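Local coordinates for protein (R)-specific secondary-alkylsulfatase (Pseudomonas sp., PDB 4AXH) that hydrolyses secondary alkyl sulfates enantioselectively with strict inversion of configuration, using a pair of zinc ions to release (S)-alcohols and sulfate, at residues A339-Y344 / K364-L369; T348-Q353 / P358-D363. All blocks are in the same frame, centred on the assembly; numbering follows the deposited sequence.

Interaction 1. Residues A339-Y344 / K364-L369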
ATOM      1  N   ALA A 339      -8.654 -13.183  17.872  1.00 32.94           N
ATOM      2  CA  ALA A 339      -8.526 -12.742  19.267  1.00 30.99           C
ATOM      3  C   ALA A 339      -9.904 -12.514  19.864  1.00 38.17           C
ATOM      4  O   ALA A 339     -10.125 -12.830  21.048  1.00 43.30           O
ATOM      5  CB  ALA A 339      -7.675 -11.503  19.367  1.00 31.07           C
ATOM      6  N   SER A 340     -10.859 -12.065  19.035  1.00 31.19           N
ATOM      7  CA  SER A 340     -12.231 -11.931  19.496  1.00 31.50           C
ATOM      8  C   SER A 340     -12.867 -13.336  19.681  1.00 34.13           C
ATOM      9  O   SER A 340     -13.616 -13.526  20.627  1.00 34.36           O
ATOM     10  CB  SER A 340     -13.051 -11.023  18.573  1.00 36.13           C
ATOM     11  OG  SER A 340     -13.675 -11.680  17.480  1.00 46.69           O
ATOM     12  N   LEU A 341     -12.511 -14.324  18.830  1.00 30.45           N
ATOM     13  CA  LEU A 341     -13.035 -15.691  18.950  1.00 30.49           C
ATOM     14  C   LEU A 341     -12.598 -16.344  20.262  1.00 37.63           C
ATOM     15  O   LEU A 341     -13.428 -16.926  20.962  1.00 35.97           O
ATOM     16  CB  LEU A 341     -12.643 -16.586  17.742  1.00 29.65           C
ATOM     17  CG  LEU A 341     -13.194 -18.072  17.698  1.00 30.91           C
ATOM     18  CD1 LEU A 341     -14.712 -18.133  17.853  1.00 28.52           C
ATOM     19  CD2 LEU A 341     -12.856 -18.723  16.370  1.00 32.06           C
ATOM     20  N   GLU A 342     -11.290 -16.251  20.577  1.00 36.81           N
ATOM     21  CA  GLU A 342     -10.710 -16.810  21.777  1.00 36.69           C
ATOM     22  C   GLU A 342     -11.238 -16.123  23.036  1.00 40.22           C
ATOM     23  O   GLU A 342     -11.674 -16.818  23.935  1.00 40.48           O
ATOM     24  CB  GLU A 342      -9.191 -16.729  21.665  1.00 39.10           C
ATOM     25  CG  GLU A 342      -8.425 -17.129  22.921  1.00 57.49           C
ATOM     26  CD  GLU A 342      -6.917 -17.190  22.746  1.00 86.44           C
ATOM     27  OE1 GLU A 342      -6.378 -16.528  21.824  1.00 61.86           O
ATOM     28  OE2 GLU A 342      -6.274 -17.930  23.527  1.00103.81           O
ATOM     29  N   LYS A 343     -11.264 -14.770  23.082  1.00 36.25           N
ATOM     30  CA  LYS A 343     -11.725 -14.029  24.261  1.00 34.79           C
ATOM     31  C   LYS A 343     -13.226 -14.062  24.530  1.00 37.39           C
ATOM     32  O   LYS A 343     -13.643 -14.014  25.696  1.00 37.52           O
ATOM     33  CB  LYS A 343     -11.217 -12.577  24.242  1.00 36.93           C
ATOM     34  CG  LYS A 343      -9.963 -12.317  25.089  1.00 53.53           C
ATOM     35  CD  LYS A 343     -10.280 -11.395  26.278  1.00 71.16           C
ATOM     36  CE  LYS A 343      -9.068 -10.866  27.023  1.00 83.34           C
ATOM     37  NZ  LYS A 343      -8.497 -11.872  27.962  1.00 89.10           N
ATOM     38  N   TYR A 344     -14.048 -14.105  23.470  1.00 33.04           N
ATOM     39  CA  TYR A 344     -15.501 -14.009  23.636  1.00 32.58           C
ATOM     40  C   TYR A 344     -16.343 -15.140  23.094  1.00 37.48           C
ATOM     41  O   TYR A 344     -17.486 -15.263  23.528  1.00 38.57           O
ATOM     42  CB  TYR A 344     -16.029 -12.644  23.129  1.00 34.68           C
ATOM     43  CG  TYR A 344     -15.207 -11.464  23.594  1.00 36.78           C
ATOM     44  CD1 TYR A 344     -15.143 -11.123  24.944  1.00 38.46           C
ATOM     45  CD2 TYR A 344     -14.433 -10.734  22.697  1.00 37.23           C
ATOM     46  CE1 TYR A 344     -14.361 -10.056  25.383  1.00 39.49           C
ATOM     47  CE2 TYR A 344     -13.642  -9.666  23.125  1.00 38.62           C
ATOM     48  CZ  TYR A 344     -13.612  -9.329  24.469  1.00 45.19           C
ATOM     49  OH  TYR A 344     -12.815  -8.300  24.907  1.00 41.91           O
ATOM     50  N   LYS A 364     -23.172 -21.117  16.096  1.00 33.86           N
ATOM     51  CA  LYS A 364     -23.240 -20.406  14.818  1.00 32.52           C
ATOM     52  C   LYS A 364     -22.345 -19.189  14.816  1.00 35.49           C
ATOM     53  O   LYS A 364     -21.760 -18.912  13.777  1.00 36.36           O
ATOM     54  CB  LYS A 364     -24.679 -20.074  14.419  1.00 34.57           C
ATOM     55  CG  LYS A 364     -25.400 -21.231  13.750  1.00 48.74           C
ATOM     56  CD  LYS A 364     -26.883 -21.109  14.025  1.00 70.73           C
ATOM     57  CE  LYS A 364     -27.360 -22.139  15.033  1.00 90.88           C
ATOM     58  NZ  LYS A 364     -28.774 -21.909  15.430  1.00 99.06           N
ATOM     59  N   VAL A 365     -22.162 -18.518  15.996  1.00 31.42           N
ATOM     60  CA  VAL A 365     -21.252 -17.382  16.151  1.00 30.92           C
ATOM     61  C   VAL A 365     -19.797 -17.826  16.039  1.00 36.56           C
ATOM     62  O   VAL A 365     -19.010 -17.158  15.371  1.00 39.98           O
ATOM     63  CB  VAL A 365     -21.525 -16.345  17.302  1.00 34.33           C
ATOM     64  CG1 VAL A 365     -23.005 -16.183  17.630  1.00 32.87           C
ATOM     65  CG2 VAL A 365     -20.724 -16.631  18.557  1.00 34.76           C
ATOM     66  N   ARG A 366     -19.439 -18.950  16.674  1.00 32.64           N
ATOM     67  CA  ARG A 366     -18.073 -19.514  16.658  1.00 32.30           C
ATOM     68  C   ARG A 366     -17.632 -19.947  15.254  1.00 34.42           C
ATOM     69  O   ARG A 366     -16.478 -19.710  14.878  1.00 33.30           O
ATOM     70  CB  ARG A 366     -17.961 -20.688  17.618  1.00 32.64           C
ATOM     71  CG  ARG A 366     -17.734 -20.281  19.042  1.00 39.27           C
ATOM     72  CD  ARG A 366     -17.967 -21.467  19.957  1.00 46.71           C
ATOM     73  NE  ARG A 366     -18.714 -21.022  21.124  1.00 60.23           N
ATOM     74  CZ  ARG A 366     -19.824 -21.583  21.573  1.00 59.45           C
ATOM     75  NH1 ARG A 366     -20.305 -22.675  20.989  1.00 31.20           N
ATOM     76  NH2 ARG A 366     -20.445 -21.081  22.633  1.00 48.93           N
ATOM     77  N   THR A 367     -18.559 -20.577  14.480  1.00 28.94           N
ATOM     78  CA  THR A 367     -18.318 -20.983  13.102  1.00 27.43           C
ATOM     79  C   THR A 367     -18.148 -19.705  12.249  1.00 30.52           C
ATOM     80  O   THR A 367     -17.250 -19.653  11.421  1.00 31.97           O
ATOM     81  CB  THR A 367     -19.499 -21.840  12.592  1.00 31.32           C
ATOM     82  OG1 THR A 367     -19.537 -23.060  13.320  1.00 34.87           O
ATOM     83  CG2 THR A 367     -19.464 -22.110  11.061  1.00 17.65           C
ATOM     84  N   TYR A 368     -19.012 -18.689  12.458  1.00 23.69           N
ATOM     85  CA  TYR A 368     -19.003 -17.435  11.710  1.00 21.66           C
ATOM     86  C   TYR A 368     -17.657 -16.741  11.900  1.00 25.68           C
ATOM     87  O   TYR A 368     -16.961 -16.522  10.909  1.00 26.26           O
ATOM     88  CB  TYR A 368     -20.214 -16.590  12.125  1.00 21.30           C
ATOM     89  CG  TYR A 368     -20.361 -15.248  11.441  1.00 22.26           C
ATOM     90  CD1 TYR A 368     -19.663 -14.125  11.897  1.00 21.95           C
ATOM     91  CD2 TYR A 368     -21.294 -15.060  10.429  1.00 22.57           C
ATOM     92  CE1 TYR A 368     -19.833 -12.876  11.303  1.00 21.03           C
ATOM     93  CE2 TYR A 368     -21.460 -13.813   9.820  1.00 20.33           C
ATOM     94  CZ  TYR A 368     -20.751 -12.719  10.287  1.00 27.77           C
ATOM     95  OH  TYR A 368     -20.931 -11.474   9.729  1.00 35.45           O
ATOM     96  N   LEU A 369     -17.228 -16.538  13.146  1.00 22.54           N
ATOM     97  CA  LEU A 369     -15.931 -15.944  13.472  1.00 23.89           C
ATOM     98  C   LEU A 369     -14.754 -16.666  12.873  1.00 31.47           C
ATOM     99  O   LEU A 369     -13.913 -16.035  12.241  1.00 34.89           O
ATOM    100  CB  LEU A 369     -15.747 -15.781  14.979  1.00 24.66           C
ATOM    101  CG  LEU A 369     -16.581 -14.673  15.602  1.00 29.50           C
ATOM    102  CD1 LEU A 369     -16.295 -14.558  17.075  1.00 31.28           C
ATOM    103  CD2 LEU A 369     -16.369 -13.355  14.855  1.00 25.12           C
TER
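Leu-341 lays its CD1 methyl on an early turn of helix 362-388, over the backbone of Arg-366 and against the side-chain roots of Arg-366 and Leu-369. CD1 lies 3.8 Å from Arg-366 O. The same methyl comes within 3.9 Å of Leu-369 CB and also touches Arg-366 CG. With CG anti to the backbone N (chi1 -177°), the isobutyl group reaches straight across the gap and enters between two residues one turn apart. Leu-369 answers from its own side: its CD1 comes within 3.9 Å of Leu-341 CA and rests beside the Ser-340 hydroxyl, whose polar partner is Ile-337 O in its own helix. The two helical segments run nearly antiparallel, at 156°, with their axes 10.1 Å apart. Helix 330-344 belongs to an outer layer of the metallo-beta-lactamase fold; its Ala-339 and Tyr-344 pack on strands 272-277 and 280-286, while Leu-341 faces helix 362-388. Arg-366 contributes chiefly the aliphatic part of its chain here. Beyond it, NE is hydrogen-bonded to Gly-345 O, just past the end of helix 330-344, which holds the guanidinium end. At the dimer interface, Leu-341 also packs on Arg-595 of the second subunit, while Glu-342 OE2 is hydrogen-bonded to Ser-598 OG of that same subunit.

Interaction 2. Residues T348-Q353 / P358-D363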
ATOM      1  N   THR A 348     -20.373 -15.894  24.252  1.00 40.98           N
ATOM      2  CA  THR A 348     -21.302 -15.156  23.399  1.00 40.00           C
ATOM      3  C   THR A 348     -22.410 -15.970  22.812  1.00 43.80           C
ATOM      4  O   THR A 348     -22.152 -17.027  22.243  1.00 44.98           O
ATOM      5  CB  THR A 348     -20.588 -14.183  22.444  1.00 48.93           C
ATOM      6  OG1 THR A 348     -21.572 -13.511  21.660  1.00 58.05           O
ATOM      7  CG2 THR A 348     -19.622 -14.858  21.528  1.00 49.60           C
ATOM      8  N   ASP A 349     -23.661 -15.486  22.980  1.00 39.17           N
ATOM      9  CA  ASP A 349     -24.879 -16.155  22.503  1.00 38.04           C
ATOM     10  C   ASP A 349     -25.350 -15.584  21.179  1.00 41.00           C
ATOM     11  O   ASP A 349     -25.904 -16.298  20.360  1.00 40.82           O
ATOM     12  CB  ASP A 349     -26.009 -16.068  23.552  1.00 39.62           C
ATOM     13  CG  ASP A 349     -25.789 -16.869  24.837  1.00 54.37           C
ATOM     14  OD1 ASP A 349     -24.839 -17.710  24.874  1.00 56.95           O
ATOM     15  OD2 ASP A 349     -26.565 -16.663  25.807  1.00 56.91           O
ATOM     16  N   VAL A 350     -25.181 -14.285  20.985  1.00 37.70           N
ATOM     17  CA  VAL A 350     -25.586 -13.612  19.759  1.00 36.12           C
ATOM     18  C   VAL A 350     -24.585 -12.566  19.422  1.00 36.85           C
ATOM     19  O   VAL A 350     -24.243 -11.763  20.270  1.00 36.02           O
ATOM     20  CB  VAL A 350     -27.047 -13.085  19.764  1.00 39.86           C
ATOM     21  CG1 VAL A 350     -27.474 -12.615  21.144  1.00 39.09           C
ATOM     22  CG2 VAL A 350     -27.271 -12.011  18.695  1.00 39.69           C
ATOM     23  N   LEU A 351     -24.080 -12.608  18.196  1.00 33.45           N
ATOM     24  CA  LEU A 351     -23.134 -11.632  17.676  1.00 33.36           C
ATOM     25  C   LEU A 351     -23.931 -10.524  16.966  1.00 36.08           C
ATOM     26  O   LEU A 351     -24.818 -10.826  16.175  1.00 32.98           O
ATOM     27  CB  LEU A 351     -22.160 -12.313  16.706  1.00 33.10           C
ATOM     28  CG  LEU A 351     -21.134 -11.431  16.018  1.00 38.57           C
ATOM     29  CD1 LEU A 351     -19.846 -12.140  15.895  1.00 39.40           C
ATOM     30  CD2 LEU A 351     -21.579 -11.061  14.626  1.00 42.61           C
ATOM     31  N   ILE A 352     -23.624  -9.255  17.265  1.00 33.22           N
ATOM     32  CA  ILE A 352     -24.258  -8.116  16.575  1.00 32.89           C
ATOM     33  C   ILE A 352     -23.218  -7.270  15.821  1.00 36.04           C
ATOM     34  O   ILE A 352     -22.022  -7.357  16.094  1.00 34.42           O
ATOM     35  CB  ILE A 352     -25.260  -7.283  17.417  1.00 34.92           C
ATOM     36  CG1 ILE A 352     -24.558  -6.533  18.555  1.00 33.51           C
ATOM     37  CG2 ILE A 352     -26.452  -8.164  17.903  1.00 36.51           C
ATOM     38  CD1 ILE A 352     -25.307  -5.392  19.090  1.00 25.45           C
ATOM     39  N   GLN A 353     -23.662  -6.511  14.836  1.00 34.19           N
ATOM     40  CA  GLN A 353     -22.747  -5.704  14.029  1.00 34.58           C
ATOM     41  C   GLN A 353     -23.297  -4.315  13.751  1.00 33.72           C
ATOM     42  O   GLN A 353     -24.455  -4.038  14.076  1.00 34.12           O
ATOM     43  CB  GLN A 353     -22.466  -6.421  12.703  1.00 37.12           C
ATOM     44  CG  GLN A 353     -21.672  -7.691  12.827  1.00 41.23           C
ATOM     45  CD  GLN A 353     -22.229  -8.721  11.931  1.00 56.12           C
ATOM     46  OE1 GLN A 353     -23.417  -8.740  11.628  1.00 50.90           O
ATOM     47  NE2 GLN A 353     -21.370  -9.607  11.508  1.00 62.58           N
ATOM     48  N   PRO A 358     -27.891  -9.839  12.983  1.00 27.99           N
ATOM     49  CA  PRO A 358     -27.105 -10.592  13.963  1.00 28.14           C
ATOM     50  C   PRO A 358     -27.001 -12.091  13.665  1.00 34.27           C
ATOM     51  O   PRO A 358     -27.817 -12.614  12.950  1.00 34.44           O
ATOM     52  CB  PRO A 358     -27.909 -10.376  15.271  1.00 29.58           C
ATOM     53  CG  PRO A 358     -28.972  -9.370  14.960  1.00 32.58           C
ATOM     54  CD  PRO A 358     -29.235  -9.559  13.519  1.00 27.66           C
ATOM     55  N   VAL A 359     -26.009 -12.794  14.210  1.00 34.70           N
ATOM     56  CA  VAL A 359     -25.935 -14.248  14.087  1.00 36.62           C
ATOM     57  C   VAL A 359     -26.201 -14.825  15.480  1.00 42.17           C
ATOM     58  O   VAL A 359     -25.554 -14.412  16.419  1.00 43.47           O
ATOM     59  CB  VAL A 359     -24.685 -14.823  13.354  1.00 41.53           C
ATOM     60  CG1 VAL A 359     -23.391 -14.433  14.038  1.00 41.80           C
ATOM     61  CG2 VAL A 359     -24.780 -16.346  13.191  1.00 41.30           C
ATOM     62  N   TRP A 360     -27.198 -15.704  15.622  1.00 40.18           N
ATOM     63  CA  TRP A 360     -27.626 -16.251  16.926  1.00 40.75           C
ATOM     64  C   TRP A 360     -27.078 -17.637  17.246  1.00 43.40           C
ATOM     65  O   TRP A 360     -26.922 -18.454  16.342  1.00 44.98           O
ATOM     66  CB  TRP A 360     -29.168 -16.312  17.044  1.00 39.68           C
ATOM     67  CG  TRP A 360     -29.921 -15.182  16.403  1.00 40.98           C
ATOM     68  CD1 TRP A 360     -30.173 -15.027  15.075  1.00 43.82           C
ATOM     69  CD2 TRP A 360     -30.455 -14.016  17.046  1.00 41.36           C
ATOM     70  NE1 TRP A 360     -30.829 -13.844  14.848  1.00 43.08           N
ATOM     71  CE2 TRP A 360     -31.086 -13.241  16.051  1.00 45.32           C
ATOM     72  CE3 TRP A 360     -30.534 -13.584  18.394  1.00 42.68           C
ATOM     73  CZ2 TRP A 360     -31.726 -12.026  16.336  1.00 45.22           C
ATOM     74  CZ3 TRP A 360     -31.168 -12.380  18.674  1.00 43.98           C
ATOM     75  CH2 TRP A 360     -31.731 -11.605  17.652  1.00 44.78           C
ATOM     76  N   GLY A 361     -26.859 -17.898  18.531  1.00 35.95           N
ATOM     77  CA  GLY A 361     -26.384 -19.184  19.026  1.00 35.11           C
ATOM     78  C   GLY A 361     -24.890 -19.288  18.987  1.00 39.75           C
ATOM     79  O   GLY A 361     -24.291 -19.113  17.925  1.00 40.16           O
ATOM     80  N   GLY A 362     -24.300 -19.577  20.149  1.00 37.12           N
ATOM     81  CA  GLY A 362     -22.857 -19.694  20.365  1.00 36.06           C
ATOM     82  C   GLY A 362     -22.143 -20.458  19.287  1.00 39.41           C
ATOM     83  O   GLY A 362     -21.110 -20.002  18.804  1.00 39.90           O
ATOM     84  N   ASP A 363     -22.707 -21.622  18.900  1.00 36.10           N
ATOM     85  CA  ASP A 363     -22.105 -22.464  17.872  0.50 36.43           C
ATOM     86  C   ASP A 363     -22.078 -21.809  16.495  1.00 38.52           C
ATOM     87  O   ASP A 363     -21.029 -21.885  15.819  1.00 36.29           O
ATOM     88  CB  ASP A 363     -22.690 -23.889  17.864  0.50 39.25           C
ATOM     89  CG  ASP A 363     -22.220 -24.727  19.045  0.50 57.12           C
ATOM     90  OD1 ASP A 363     -20.993 -24.993  19.140  0.50 58.07           O
ATOM     91  OD2 ASP A 363     -23.075 -25.123  19.872  0.50 66.00           O
TER
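Trp-360 has CG roughly anti to its carbonyl carbon (chi1 -36°), and Val-350 has CG2 roughly anti to its backbone N; these rotations set the two side chains side by side, pointing the same way. The valine CG2 meets the six-membered ring obliquely, 3.6 Å from CE3, and also touches Val-359 O and Pro-358 CB. On this tryptophan side Pro-358 CB meets Ile-352 CG2 as well, at 3.7 Å, and the indole takes a cation-pi contact from Arg-65. The reverse face of the hairpin carries Leu-351 and Val-359, where Val-359 CG1 comes within 3.6 Å of Leu-351 CB.

The backbone frame is an antiparallel beta hairpin of strands 350-352 and 359-360. Leu-351 and Val-359 are its hydrogen-bonded pair, with Leu-351 N giving to Val-359 O at 2.9 Å and Val-359 N to Leu-351 O at 3.0 Å; Val-350 and Trp-360 form the neighbouring non-hydrogen-bonded pair. Gly-361, the N-cap residue of helix 362-388, adds a bond from its N to Asp-349 O that is bent at the hydrogen (131°). Strand 350-352 lies between strand 305-307, to which it bonds through Leu-306, and strand 359-360, an outermost strand of this sheet within the chain. Between the two hairpin strands the turn carries His-355, a ligand of the second zinc ion.

Chemically, then, apolar contacts form on both faces while main-chain polar atoms pair between the strands, and the bond from Gly-361 N to Asp-349 O links the residue just before helix 362-388 to the one just before strand 350-352.

From the N-terminal side, the chain leaves helix 330-344, makes strand 350-352, turns through the zinc ligand His-355, returns as strand 359-360 and enters helix 362-388. Interaction 2 closes the short inner turn; interaction 1 closes the wider excursion around it, bringing the end of the first helix back to the start of the second. The contacts are therefore concentric rather than crossed, and both draw on helix 362-388. They also touch directly: Val-365 packs on Thr-348 and Val-359, and Tyr-368 OH lies 2.6 Å from Gln-353 NE2, probably a hydrogen bond. Together they join an outer helix, the sheet edge and the following helix.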